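Local coordinates for N-acetylglucosamine-6-phosphate deacetylase (Thermotoga maritima, PDB 1O12), which probably removes the acetyl group from N-acetylglucosamine 6-phosphate, using a divalent metal cation, as a member of the NagA family of metal-dependent hydrolases, at residues 129-134 with 186-191. Residues are numbered along the deposited sequence; the frame is centred on the assembly and turned at random.
Sequences PYISKE and AGHSIA. With FE (Fe (III) ion), chain C.
I131 lies alongside H188, the two side chains pointing the same way, with I131 CB 3.6 Å from H188 CB. CG2 of the isoleucine also packs on that methylene, while CG1, set between its own backbone N and carbonyl carbon (chi1 56°), carries CD1 to within 4.0 Å of H188 CG at the root of the imidazole. From there the ring reaches the iron, bound by H188 NE2 at 2.2 Å; E127 and H209 are its other protein ligands. The other ring nitrogen, H188 ND1, is hydrogen-bonded to K135 O, and together with the metal bond this helps fix the ring's rotation. Trimming I131 to an alanine would probably open a gap beside the H188 methylene and leave this metal ligand less firmly held. One hydrogen bond ties the backbones: S132 N donates to H188 O over 2.9 Å, moderately bent at 155°. Farther along, the extended chain of E134 crosses I190 at about a right angle, its OE1 3.5 Å from I190 CD1. S189 OG hydrogen-bonds to E167 OE1. The contact thus joins the loops that follow strands 121-127 and 183-186, which flank strand 159-164 in the amidohydrolase TIM barrel, with helix 223-230 packed against S189 and A191.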
ATOM      1  N   PRO A 129      24.008   0.141  16.488  1.00 35.97           N
ATOM      2  CA  PRO A 129      23.622  -1.156  17.049  1.00 36.07           C
ATOM      3  C   PRO A 129      22.303  -1.187  17.823  1.00 36.26           C
ATOM      4  O   PRO A 129      21.962  -2.220  18.394  1.00 37.99           O
ATOM      5  CB  PRO A 129      24.802  -1.481  17.949  1.00 35.49           C
ATOM      6  CG  PRO A 129      25.068  -0.091  18.582  1.00 35.18           C
ATOM      7  CD  PRO A 129      24.907   0.872  17.405  1.00 34.96           C
ATOM      8  N   TYR A 130      21.570  -0.078  17.861  1.00 34.82           N
ATOM      9  CA  TYR A 130      20.307  -0.055  18.591  1.00 34.61           C
ATOM     10  C   TYR A 130      19.121  -0.587  17.770  1.00 35.53           C
ATOM     11  O   TYR A 130      18.096   0.086  17.552  1.00 36.40           O
ATOM     12  CB  TYR A 130      20.037   1.357  19.092  1.00 33.77           C
ATOM     13  CG  TYR A 130      21.271   1.978  19.677  1.00 34.95           C
ATOM     14  CD1 TYR A 130      21.912   1.397  20.775  1.00 35.29           C
ATOM     15  CD2 TYR A 130      21.851   3.105  19.091  1.00 35.23           C
ATOM     16  CE1 TYR A 130      23.107   1.913  21.268  1.00 36.04           C
ATOM     17  CE2 TYR A 130      23.045   3.632  19.573  1.00 36.62           C
ATOM     18  CZ  TYR A 130      23.674   3.031  20.655  1.00 37.63           C
ATOM     19  OH  TYR A 130      24.896   3.507  21.076  1.00 38.12           O
ATOM     20  N   ILE A 131      19.245  -1.827  17.334  1.00 34.92           N
ATOM     21  CA  ILE A 131      18.199  -2.408  16.550  1.00 34.54           C
ATOM     22  C   ILE A 131      17.650  -3.658  17.180  1.00 35.27           C
ATOM     23  O   ILE A 131      18.075  -4.069  18.261  1.00 34.51           O
ATOM     24  CB  ILE A 131      18.690  -2.690  15.104  1.00 33.43           C
ATOM     25  CG1 ILE A 131      19.941  -3.578  15.113  1.00 31.87           C
ATOM     26  CG2 ILE A 131      18.956  -1.361  14.409  1.00 32.12           C
ATOM     27  CD1 ILE A 131      20.515  -3.856  13.707  1.00 29.39           C
ATOM     28  N   SER A 132      16.677  -4.243  16.495  1.00 37.12           N
ATOM     29  CA  SER A 132      16.025  -5.465  16.933  1.00 38.85           C
ATOM     30  C   SER A 132      16.858  -6.675  16.495  1.00 41.46           C
ATOM     31  O   SER A 132      17.296  -6.760  15.340  1.00 40.50           O
ATOM     32  CB  SER A 132      14.642  -5.529  16.297  1.00 38.24           C
ATOM     33  OG  SER A 132      14.108  -6.828  16.316  1.00 40.40           O
ATOM     34  N   LYS A 133      17.105  -7.605  17.414  1.00 44.00           N
ATOM     35  CA  LYS A 133      17.856  -8.804  17.039  1.00 46.33           C
ATOM     36  C   LYS A 133      16.976  -9.689  16.135  1.00 47.64           C
ATOM     37  O   LYS A 133      17.495 -10.447  15.307  1.00 48.61           O
ATOM     38  CB  LYS A 133      18.298  -9.589  18.282  1.00 45.20           C
ATOM     39  CG  LYS A 133      19.385  -8.895  19.117  1.00 46.90           C
ATOM     40  CD  LYS A 133      19.410  -9.477  20.510  1.00 47.19           C
ATOM     41  CE  LYS A 133      20.472  -8.848  21.374  1.00 48.63           C
ATOM     42  NZ  LYS A 133      20.677  -9.666  22.609  1.00 47.90           N
ATOM     43  N   GLU A 134      15.652  -9.576  16.272  1.00 48.12           N
ATOM     44  CA  GLU A 134      14.743 -10.385  15.465  1.00 49.75           C
ATOM     45  C   GLU A 134      14.707  -9.961  13.980  1.00 49.72           C
ATOM     46  O   GLU A 134      14.249 -10.707  13.108  1.00 48.86           O
ATOM     47  CB  GLU A 134      13.332 -10.350  16.066  1.00 52.72           C
ATOM     48  CG  GLU A 134      12.451 -11.494  15.559  1.00 58.60           C
ATOM     49  CD  GLU A 134      11.032 -11.477  16.120  1.00 61.91           C
ATOM     50  OE1 GLU A 134      10.892 -11.366  17.367  1.00 65.76           O
ATOM     51  OE2 GLU A 134      10.063 -11.594  15.319  1.00 61.50           O
ATOM     52  N   ALA A 186      13.875   4.801  11.215  1.00 28.37           N
ATOM     53  CA  ALA A 186      13.434   3.513  11.752  1.00 27.08           C
ATOM     54  C   ALA A 186      13.761   2.395  10.779  1.00 27.69           C
ATOM     55  O   ALA A 186      13.553   2.526   9.564  1.00 28.31           O
ATOM     56  CB  ALA A 186      11.935   3.544  12.036  1.00 21.32           C
ATOM     57  N   GLY A 187      14.286   1.303  11.330  1.00 29.27           N
ATOM     58  CA  GLY A 187      14.657   0.139  10.549  1.00 28.62           C
ATOM     59  C   GLY A 187      15.124  -0.978  11.465  1.00 30.64           C
ATOM     60  O   GLY A 187      15.487  -0.730  12.624  1.00 28.13           O
ATOM     61  N   HIS A 188      15.100  -2.212  10.945  1.00 33.47           N
ATOM     62  CA  HIS A 188      15.504  -3.412  11.688  1.00 34.61           C
ATOM     63  C   HIS A 188      14.694  -3.500  12.959  1.00 34.93           C
ATOM     64  O   HIS A 188      15.234  -3.619  14.044  1.00 36.75           O
ATOM     65  CB  HIS A 188      16.988  -3.331  12.002  1.00 36.97           C
ATOM     66  CG  HIS A 188      17.846  -3.377  10.781  1.00 41.64           C
ATOM     67  ND1 HIS A 188      18.012  -4.528  10.031  1.00 41.75           N
ATOM     68  CD2 HIS A 188      18.560  -2.410  10.153  1.00 42.04           C
ATOM     69  CE1 HIS A 188      18.798  -4.268   9.000  1.00 42.92           C
ATOM     70  NE2 HIS A 188      19.144  -2.991   9.050  1.00 43.34           N
ATOM     71  N   SER A 189      13.381  -3.450  12.803  1.00 35.67           N
ATOM     72  CA  SER A 189      12.482  -3.440  13.935  1.00 35.89           C
ATOM     73  C   SER A 189      11.218  -4.261  13.752  1.00 35.86           C
ATOM     74  O   SER A 189      10.808  -4.551  12.629  1.00 35.72           O
ATOM     75  CB  SER A 189      12.105  -1.984  14.206  1.00 35.87           C
ATOM     76  OG  SER A 189      10.784  -1.850  14.697  1.00 36.40           O
ATOM     77  N   ILE A 190      10.604  -4.657  14.864  1.00 37.69           N
ATOM     78  CA  ILE A 190       9.331  -5.386  14.776  1.00 39.83           C
ATOM     79  C   ILE A 190       8.250  -4.522  15.389  1.00 39.43           C
ATOM     80  O   ILE A 190       7.135  -4.959  15.573  1.00 42.01           O
ATOM     81  CB  ILE A 190       9.327  -6.762  15.504  1.00 38.46           C
ATOM     82  CG1 ILE A 190       9.849  -6.613  16.929  1.00 38.93           C
ATOM     83  CG2 ILE A 190      10.093  -7.780  14.698  1.00 35.39           C
ATOM     84  CD1 ILE A 190      10.117  -7.981  17.575  1.00 39.48           C
ATOM     85  N   ALA A 191       8.594  -3.283  15.698  1.00 39.32           N
ATOM     86  CA  ALA A 191       7.645  -2.363  16.290  1.00 39.95           C
ATOM     87  C   ALA A 191       6.285  -2.316  15.579  1.00 40.86           C
ATOM     88  O   ALA A 191       6.172  -2.442  14.347  1.00 40.97           O
ATOM     89  CB  ALA A 191       8.250  -0.964  16.337  1.00 40.34           C
TER
HETATM   90 FE    FE C 401      20.387  -2.971   7.199  0.97 67.19          FE